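PDB 5C74: protein arginine N-methyltransferase SFM1 from Saccharomyces cerevisiae, which transfers a methyl group from S-adenosyl-L-methionine to a single arginine of ribosomal protein S3, leaving that arginine monomethylated. Local coordinates for residues A[54-59]-A[70-75]; A[61-66]-A[125-130]. One frame throughout, in Å; residues are numbered along the deposited sequence.

Contact 1. Residues A[54-59]-A[70-75]; sequences GLRWTT and KDLELL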
ATOM      1  N   GLY A  54     -18.202  -0.901   0.167  1.00 19.99           N
ATOM      2  CA  GLY A  54     -18.858   0.394   0.060  1.00 21.42           C
ATOM      3  C   GLY A  54     -18.007   1.605   0.406  1.00 20.83           C
ATOM      4  O   GLY A  54     -18.538   2.665   0.753  1.00 19.64           O
ATOM      5  N   LEU A  55     -16.689   1.465   0.292  1.00 18.69           N
ATOM      6  CA  LEU A  55     -15.765   2.526   0.693  1.00 15.35           C
ATOM      7  C   LEU A  55     -16.048   3.858  -0.001  1.00 16.77           C
ATOM      8  O   LEU A  55     -16.085   3.929  -1.224  1.00 18.82           O
ATOM      9  CB  LEU A  55     -14.319   2.111   0.397  1.00 16.42           C
ATOM     10  CG  LEU A  55     -13.293   3.182   0.783  1.00 20.14           C
ATOM     11  CD1 LEU A  55     -13.171   3.295   2.309  1.00 18.36           C
ATOM     12  CD2 LEU A  55     -11.947   2.900   0.130  1.00 21.34           C
ATOM     13  N   ARG A  56     -16.228   4.908   0.787  1.00 13.18           N
ATOM     14  CA  ARG A  56     -16.311   6.274   0.261  1.00 14.45           C
ATOM     15  C   ARG A  56     -14.961   6.964   0.279  1.00 13.94           C
ATOM     16  O   ARG A  56     -14.284   6.997   1.310  1.00 15.85           O
ATOM     17  CB  ARG A  56     -17.302   7.104   1.085  1.00 20.51           C
ATOM     18  CG  ARG A  56     -18.698   6.554   1.062  1.00 27.54           C
ATOM     19  CD  ARG A  56     -19.606   7.317   2.014  1.00 29.00           C
ATOM     20  NE  ARG A  56     -21.001   7.006   1.731  1.00 28.72           N
ATOM     21  CZ  ARG A  56     -22.038   7.714   2.172  1.00 36.18           C
ATOM     22  NH1 ARG A  56     -21.841   8.779   2.932  1.00 30.10           N
ATOM     23  NH2 ARG A  56     -23.274   7.353   1.852  1.00 32.88           N
ATOM     24  N   TRP A  57     -14.582   7.549  -0.856  1.00 12.04           N
ATOM     25  CA  TRP A  57     -13.289   8.208  -0.960  1.00 14.14           C
ATOM     26  C   TRP A  57     -13.395   9.440  -1.842  1.00 13.15           C
ATOM     27  O   TRP A  57     -14.268   9.522  -2.706  1.00 15.29           O
ATOM     28  CB  TRP A  57     -12.246   7.247  -1.538  1.00 15.36           C
ATOM     29  CG  TRP A  57     -12.652   6.742  -2.873  1.00 17.00           C
ATOM     30  CD1 TRP A  57     -13.498   5.707  -3.139  1.00 20.79           C
ATOM     31  CD2 TRP A  57     -12.259   7.279  -4.141  1.00 19.86           C
ATOM     32  NE1 TRP A  57     -13.658   5.562  -4.498  1.00 19.27           N
ATOM     33  CE2 TRP A  57     -12.902   6.511  -5.135  1.00 18.05           C
ATOM     34  CE3 TRP A  57     -11.431   8.334  -4.531  1.00 16.82           C
ATOM     35  CZ2 TRP A  57     -12.729   6.755  -6.500  1.00 23.05           C
ATOM     36  CZ3 TRP A  57     -11.268   8.581  -5.900  1.00 19.14           C
ATOM     37  CH2 TRP A  57     -11.915   7.793  -6.859  1.00 23.10           C
ATOM     38  N   THR A  58     -12.485  10.387  -1.654  1.00 11.84           N
ATOM     39  CA  THR A  58     -12.431  11.539  -2.547  1.00 13.99           C
ATOM     40  C   THR A  58     -11.019  12.084  -2.618  1.00 15.18           C
ATOM     41  O   THR A  58     -10.233  11.909  -1.681  1.00 12.59           O
ATOM     42  CB  THR A  58     -13.396  12.646  -2.095  1.00 15.63           C
ATOM     43  OG1 THR A  58     -13.259  13.780  -2.952  1.00 16.75           O
ATOM     44  CG2 THR A  58     -13.097  13.064  -0.661  1.00 14.31           C
ATOM     45  N   THR A  59     -10.680  12.717  -3.741  1.00 12.22           N
ATOM     46  CA  THR A  59      -9.386  13.394  -3.823  1.00 11.98           C
ATOM     47  C   THR A  59      -9.468  14.765  -3.148  1.00 15.32           C
ATOM     48  O   THR A  59      -8.448  15.372  -2.832  1.00 14.85           O
ATOM     49  CB  THR A  59      -8.915  13.576  -5.265  1.00 13.21           C
ATOM     50  OG1 THR A  59      -9.851  14.403  -5.965  1.00 15.59           O
ATOM     51  CG2 THR A  59      -8.851  12.220  -5.971  1.00 14.52           C
ATOM     52  N   LYS A  70     -23.628  14.024  -0.430  1.00 19.14           N
ATOM     53  CA  LYS A  70     -24.632  14.996  -0.035  1.00 23.37           C
ATOM     54  C   LYS A  70     -25.516  14.487   1.103  1.00 26.48           C
ATOM     55  O   LYS A  70     -26.200  15.269   1.753  1.00 25.13           O
ATOM     56  CB  LYS A  70     -25.466  15.398  -1.257  1.00 29.74           C
ATOM     57  CG  LYS A  70     -24.709  16.362  -2.183  1.00 28.93           C
ATOM     58  CD  LYS A  70     -25.476  16.671  -3.457  1.00 40.36           C
ATOM     59  CE  LYS A  70     -24.958  17.951  -4.098  1.00 42.67           C
ATOM     60  NZ  LYS A  70     -23.482  17.922  -4.308  1.00 42.53           N
ATOM     61  N   ASP A  71     -25.467  13.187   1.372  1.00 22.96           N
ATOM     62  CA  ASP A  71     -26.220  12.626   2.489  1.00 24.57           C
ATOM     63  C   ASP A  71     -25.590  12.915   3.861  1.00 23.82           C
ATOM     64  O   ASP A  71     -26.273  12.839   4.882  1.00 24.92           O
ATOM     65  CB  ASP A  71     -26.379  11.117   2.315  1.00 30.37           C
ATOM     66  CG  ASP A  71     -25.045  10.405   2.166  1.00 40.07           C
ATOM     67  OD1 ASP A  71     -24.185  10.908   1.411  1.00 39.71           O
ATOM     68  OD2 ASP A  71     -24.856   9.351   2.811  1.00 48.67           O
ATOM     69  N   LEU A  72     -24.303  13.248   3.897  1.00 22.46           N
ATOM     70  CA  LEU A  72     -23.627  13.445   5.182  1.00 20.74           C
ATOM     71  C   LEU A  72     -24.017  14.760   5.846  1.00 26.08           C
ATOM     72  O   LEU A  72     -24.266  15.756   5.163  1.00 23.26           O
ATOM     73  CB  LEU A  72     -22.099  13.401   5.012  1.00 21.99           C
ATOM     74  CG  LEU A  72     -21.506  12.047   4.608  1.00 25.42           C
ATOM     75  CD1 LEU A  72     -20.017  12.172   4.315  1.00 23.02           C
ATOM     76  CD2 LEU A  72     -21.733  11.016   5.699  1.00 29.03           C
ATOM     77  N   GLU A  73     -24.054  14.775   7.180  1.00 21.36           N
ATOM     78  CA  GLU A  73     -24.287  16.041   7.867  1.00 21.73           C
ATOM     79  C   GLU A  73     -23.087  16.941   7.619  1.00 23.68           C
ATOM     80  O   GLU A  73     -21.971  16.445   7.420  1.00 19.80           O
ATOM     81  CB  GLU A  73     -24.532  15.839   9.360  1.00 30.55           C
ATOM     82  CG  GLU A  73     -23.308  15.596  10.188  1.00 30.37           C
ATOM     83  CD  GLU A  73     -23.646  15.485  11.671  1.00 40.02           C
ATOM     84  OE1 GLU A  73     -23.398  14.411  12.253  1.00 32.88           O
ATOM     85  OE2 GLU A  73     -24.162  16.468  12.249  1.00 43.57           O
ATOM     86  N   LEU A  74     -23.323  18.252   7.575  1.00 19.95           N
ATOM     87  CA  LEU A  74     -22.252  19.215   7.303  1.00 24.85           C
ATOM     88  C   LEU A  74     -21.142  19.140   8.341  1.00 27.02           C
ATOM     89  O   LEU A  74     -21.420  18.943   9.516  1.00 23.79           O
ATOM     90  CB  LEU A  74     -22.808  20.638   7.270  1.00 28.66           C
ATOM     91  CG  LEU A  74     -23.749  20.962   6.108  1.00 33.56           C
ATOM     92  CD1 LEU A  74     -24.258  22.389   6.232  1.00 43.80           C
ATOM     93  CD2 LEU A  74     -23.032  20.742   4.771  1.00 32.02           C
ATOM     94  N   LEU A  75     -19.892  19.296   7.901  1.00 26.96           N
ATOM     95  CA  LEU A  75     -18.781  19.539   8.825  1.00 23.55           C
ATOM     96  C   LEU A  75     -18.922  20.956   9.366  1.00 25.76           C
ATOM     97  O   LEU A  75     -18.830  21.936   8.616  1.00 23.93           O
ATOM     98  CB  LEU A  75     -17.418  19.371   8.146  1.00 18.83           C
ATOM     99  CG  LEU A  75     -16.817  17.970   8.037  1.00 18.71           C
ATOM    100  CD1 LEU A  75     -17.671  17.058   7.180  1.00 20.55           C
ATOM    101  CD2 LEU A  75     -15.403  18.076   7.456  1.00 22.54           C
TER
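Arg56 meets Asp71 through a salt bridge in which both terminal nitrogens of the guanidinium converge on one carboxylate oxygen. NH2 of Arg56 makes the shorter and straighter bond, 2.7 Å to Asp71 OD2 with an N-H...O angle of 155°, while NH1 of Arg56 reaches the same OD2 at 3.1 Å along a more bent path. OD2 lies in the guanidinium plane, at its end, and takes both donors on its syn side, each somewhat out of the carboxylate plane. The carboxylate is turned 72° from the guanidinium, which leaves Asp71 OD1 3.5 Å from Arg56 NH1, with no hydrogen bond between them. Leu72 flanks the pair, its CD2 3.6 Å from Arg56 NH1 at the edge of the guanidinium. Arg56 spans the gap because its chain starts anti to the carbonyl carbon (chi1 -61°) and then runs extended to NE. In the SPOUT-type alpha/beta fold of this enzyme, residues 56-57 form a short, weakly bonded strand at one edge of the parallel sheet, and residues 70-75 belong to the loop that follows helix 65-68; the bridge ties that strand to that loop at the protein surface. A leucine in place of Arg56 would probably leave the Asp71 carboxylate without its cationic mate and the loop less firmly tied to the edge of the sheet. Further out, the backbone of Arg56 is hydrogen-bonded to Leu34 of the neighbouring strand, and its side chain also touches Glu30 and Phe69. Leu72 is seated by Ile33, Ile65 and Tyr101.

Contact 2. Residues A[61-66]-A[125-130]; sequences DLKGIN and PNLLIS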
ATOM      1  N   ASP A  61     -10.119  17.503  -0.083  1.00 12.67           N
ATOM      2  CA  ASP A  61      -9.812  17.386   1.336  1.00 15.69           C
ATOM      3  C   ASP A  61     -11.107  17.331   2.140  1.00 16.71           C
ATOM      4  O   ASP A  61     -12.208  17.312   1.570  1.00 15.88           O
ATOM      5  CB  ASP A  61      -8.891  18.523   1.820  1.00 15.82           C
ATOM      6  CG  ASP A  61      -9.563  19.900   1.859  1.00 22.95           C
ATOM      7  OD1 ASP A  61     -10.808  20.023   1.793  1.00 19.75           O
ATOM      8  OD2 ASP A  61      -8.809  20.887   1.983  1.00 23.24           O
ATOM      9  N   LEU A  62     -10.987  17.327   3.461  1.00 13.89           N
ATOM     10  CA  LEU A  62     -12.147  17.042   4.302  1.00 17.39           C
ATOM     11  C   LEU A  62     -13.252  18.078   4.124  1.00 15.72           C
ATOM     12  O   LEU A  62     -14.429  17.782   4.342  1.00 18.45           O
ATOM     13  CB  LEU A  62     -11.729  16.940   5.781  1.00 19.34           C
ATOM     14  CG  LEU A  62     -11.355  18.207   6.564  1.00 18.15           C
ATOM     15  CD1 LEU A  62     -11.183  17.863   8.039  1.00 21.38           C
ATOM     16  CD2 LEU A  62     -10.097  18.896   6.047  1.00 20.68           C
ATOM     17  N   LYS A  63     -12.889  19.282   3.699  1.00 15.54           N
ATOM     18  CA  LYS A  63     -13.881  20.333   3.505  1.00 20.39           C
ATOM     19  C   LYS A  63     -14.615  20.198   2.170  1.00 23.56           C
ATOM     20  O   LYS A  63     -15.530  20.965   1.884  1.00 21.09           O
ATOM     21  CB  LYS A  63     -13.226  21.710   3.621  1.00 22.15           C
ATOM     22  CG  LYS A  63     -13.035  22.148   5.079  1.00 24.32           C
ATOM     23  CD  LYS A  63     -14.379  22.516   5.722  1.00 27.36           C
ATOM     24  CE  LYS A  63     -14.830  23.902   5.270  1.00 32.06           C
ATOM     25  NZ  LYS A  63     -16.185  24.245   5.780  1.00 31.26           N
ATOM     26  N   GLY A  64     -14.231  19.211   1.364  1.00 17.47           N
ATOM     27  CA  GLY A  64     -14.936  18.937   0.112  1.00 17.77           C
ATOM     28  C   GLY A  64     -15.828  17.704   0.200  1.00 18.53           C
ATOM     29  O   GLY A  64     -16.517  17.330  -0.748  1.00 16.88           O
ATOM     30  N   ILE A  65     -15.831  17.072   1.364  1.00 15.20           N
ATOM     31  CA  ILE A  65     -16.572  15.833   1.557  1.00 19.23           C
ATOM     32  C   ILE A  65     -18.087  16.018   1.413  1.00 20.09           C
ATOM     33  O   ILE A  65     -18.772  15.176   0.818  1.00 24.15           O
ATOM     34  CB  ILE A  65     -16.242  15.236   2.959  1.00 20.99           C
ATOM     35  CG1 ILE A  65     -14.859  14.585   2.935  1.00 16.35           C
ATOM     36  CG2 ILE A  65     -17.299  14.253   3.401  1.00 23.36           C
ATOM     37  CD1 ILE A  65     -14.440  14.051   4.325  1.00 18.30           C
ATOM     38  N   ASN A  66     -18.604  17.126   1.939  1.00 15.32           N
ATOM     39  CA  ASN A  66     -20.046  17.362   1.934  1.00 15.65           C
ATOM     40  C   ASN A  66     -20.565  17.527   0.507  1.00 23.52           C
ATOM     41  O   ASN A  66     -21.632  17.033   0.163  1.00 21.33           O
ATOM     42  CB  ASN A  66     -20.397  18.591   2.782  1.00 17.33           C
ATOM     43  CG  ASN A  66     -20.294  18.313   4.288  1.00 23.65           C
ATOM     44  OD1 ASN A  66     -19.620  19.038   5.027  1.00 20.60           O
ATOM     45  ND2 ASN A  66     -20.944  17.245   4.736  1.00 20.03           N
ATOM     46  N   PRO A 125      -8.829  27.523  10.095  1.00 15.97           N
ATOM     47  CA  PRO A 125      -8.548  27.813  11.506  1.00 16.20           C
ATOM     48  C   PRO A 125      -9.776  27.738  12.421  1.00 24.70           C
ATOM     49  O   PRO A 125      -9.599  27.526  13.617  1.00 23.59           O
ATOM     50  CB  PRO A 125      -7.962  29.234  11.461  1.00 20.27           C
ATOM     51  CG  PRO A 125      -8.376  29.799  10.153  1.00 26.82           C
ATOM     52  CD  PRO A 125      -8.459  28.640   9.211  1.00 19.01           C
ATOM     53  N   ASN A 126     -10.981  27.881  11.876  1.00 21.37           N
ATOM     54  CA  ASN A 126     -12.208  27.757  12.672  1.00 25.35           C
ATOM     55  C   ASN A 126     -12.711  26.322  12.836  1.00 25.46           C
ATOM     56  O   ASN A 126     -13.634  26.055  13.610  1.00 18.22           O
ATOM     57  CB  ASN A 126     -13.326  28.577  12.036  1.00 26.97           C
ATOM     58  CG  ASN A 126     -13.003  30.045  11.970  1.00 38.74           C
ATOM     59  OD1 ASN A 126     -12.384  30.595  12.880  1.00 41.96           O
ATOM     60  ND2 ASN A 126     -13.425  30.696  10.892  1.00 40.98           N
ATOM     61  N   LEU A 127     -12.126  25.395  12.093  1.00 17.34           N
ATOM     62  CA  LEU A 127     -12.763  24.084  11.923  1.00 19.83           C
ATOM     63  C   LEU A 127     -12.485  23.041  13.015  1.00 22.65           C
ATOM     64  O   LEU A 127     -13.409  22.392  13.515  1.00 19.15           O
ATOM     65  CB  LEU A 127     -12.344  23.500  10.570  1.00 22.00           C
ATOM     66  CG  LEU A 127     -12.913  22.130  10.228  1.00 17.84           C
ATOM     67  CD1 LEU A 127     -14.425  22.196  10.135  1.00 19.10           C
ATOM     68  CD2 LEU A 127     -12.290  21.613   8.911  1.00 19.81           C
ATOM     69  N   LEU A 128     -11.216  22.864  13.373  1.00 19.42           N
ATOM     70  CA  LEU A 128     -10.803  21.671  14.112  1.00 13.15           C
ATOM     71  C   LEU A 128     -10.501  21.908  15.590  1.00 19.11           C
ATOM     72  O   LEU A 128     -10.015  22.969  15.978  1.00 20.56           O
ATOM     73  CB  LEU A 128      -9.557  21.067  13.455  1.00 13.66           C
ATOM     74  CG  LEU A 128      -9.734  20.778  11.968  1.00 18.44           C
ATOM     75  CD1 LEU A 128      -8.386  20.709  11.287  1.00 18.29           C
ATOM     76  CD2 LEU A 128     -10.481  19.483  11.810  1.00 16.23           C
ATOM     77  N   ILE A 129     -10.779  20.889  16.396  1.00 14.86           N
ATOM     78  CA  ILE A 129     -10.410  20.862  17.811  1.00 15.79           C
ATOM     79  C   ILE A 129      -9.573  19.612  18.066  1.00 14.43           C
ATOM     80  O   ILE A 129     -10.002  18.500  17.760  1.00 17.21           O
ATOM     81  CB  ILE A 129     -11.661  20.851  18.729  1.00 20.65           C
ATOM     82  CG1 ILE A 129     -12.549  22.071  18.460  1.00 24.05           C
ATOM     83  CG2 ILE A 129     -11.250  20.785  20.206  1.00 22.62           C
ATOM     84  CD1 ILE A 129     -11.951  23.377  18.916  1.00 26.18           C
ATOM     85  N   SER A 130      -8.373  19.788  18.610  1.00 13.59           N
ATOM     86  CA  SER A 130      -7.471  18.672  18.859  1.00 14.84           C
ATOM     87  C   SER A 130      -7.876  17.831  20.075  1.00 16.83           C
ATOM     88  O   SER A 130      -8.277  18.374  21.109  1.00 16.49           O
ATOM     89  CB  SER A 130      -6.040  19.189  19.069  1.00 17.11           C
ATOM     90  OG  SER A 130      -5.479  19.695  17.868  1.00 18.85           O
TER
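Gly64 N donates to Asp61 O at 2.8 Å, closing the turn that holds Leu62 and Lys63 against Leu127 and Leu128. Within this turn Asp61 OD1 accepts from Lys63 N at 2.9 Å, an Asx turn in which the N-H approaches from above the carboxylate plane. The turn leads into helix 65-68 and sets Leu62 and Lys63 against the start of strand 128-131, an edge strand of the SPOUT-type parallel sheet; the two segments meet through leucine methyls and the methylenes of Lys63, with no hydrogen bond across. Leu62 and Leu127 reach toward each other tip to tip, with CD1 of Leu62 4.0 Å from CD2 of Leu127. Leu127 can extend that methyl because its CG stands anti to the backbone N (chi1 180°). CG and CD of Lys63 each lie 3.9 Å from the same CD2 of Leu127. With bends at chi2 (-72°) and chi3 (-78°), the Lys63 chain lays its methylenes against this methyl, and the two side chains pass in opposite directions. Leu120 of helix 116-123 packs on both Leu62 and Leu128, and Val80 of the adjacent strand supports Leu127 and Leu128. Tyr124 touches Lys63 and hydrogen-bonds Asp61 OD2 through its hydroxyl. Leu128 joins more loosely and at a slant, its CD2 lying 4.2 Å from Leu62 CD1.

Overall arrangement
The four segments alternate along the chain: 54-59, then 61-66, then 70-75, and finally 125-130. The two contacts have centres about 13 Å apart, lie on the same side of the molecule's centre and reach the same parallel sheet, contact 1 at strand 56-57 and contact 2 at strand 128-131, its two outermost strands within this chain. Helix 65-68 links them. Asn66 probably hydrogen-bonds the loop of contact 1 twice, through ND2 to Glu73 O at 3.0 Å and through OD1 to Leu75 N at 2.9 Å. The connection from strand 56-57 to strand 80-83 therefore packs against both edges of the sheet, through a surface salt bridge in contact 1 and largely buried leucines in contact 2.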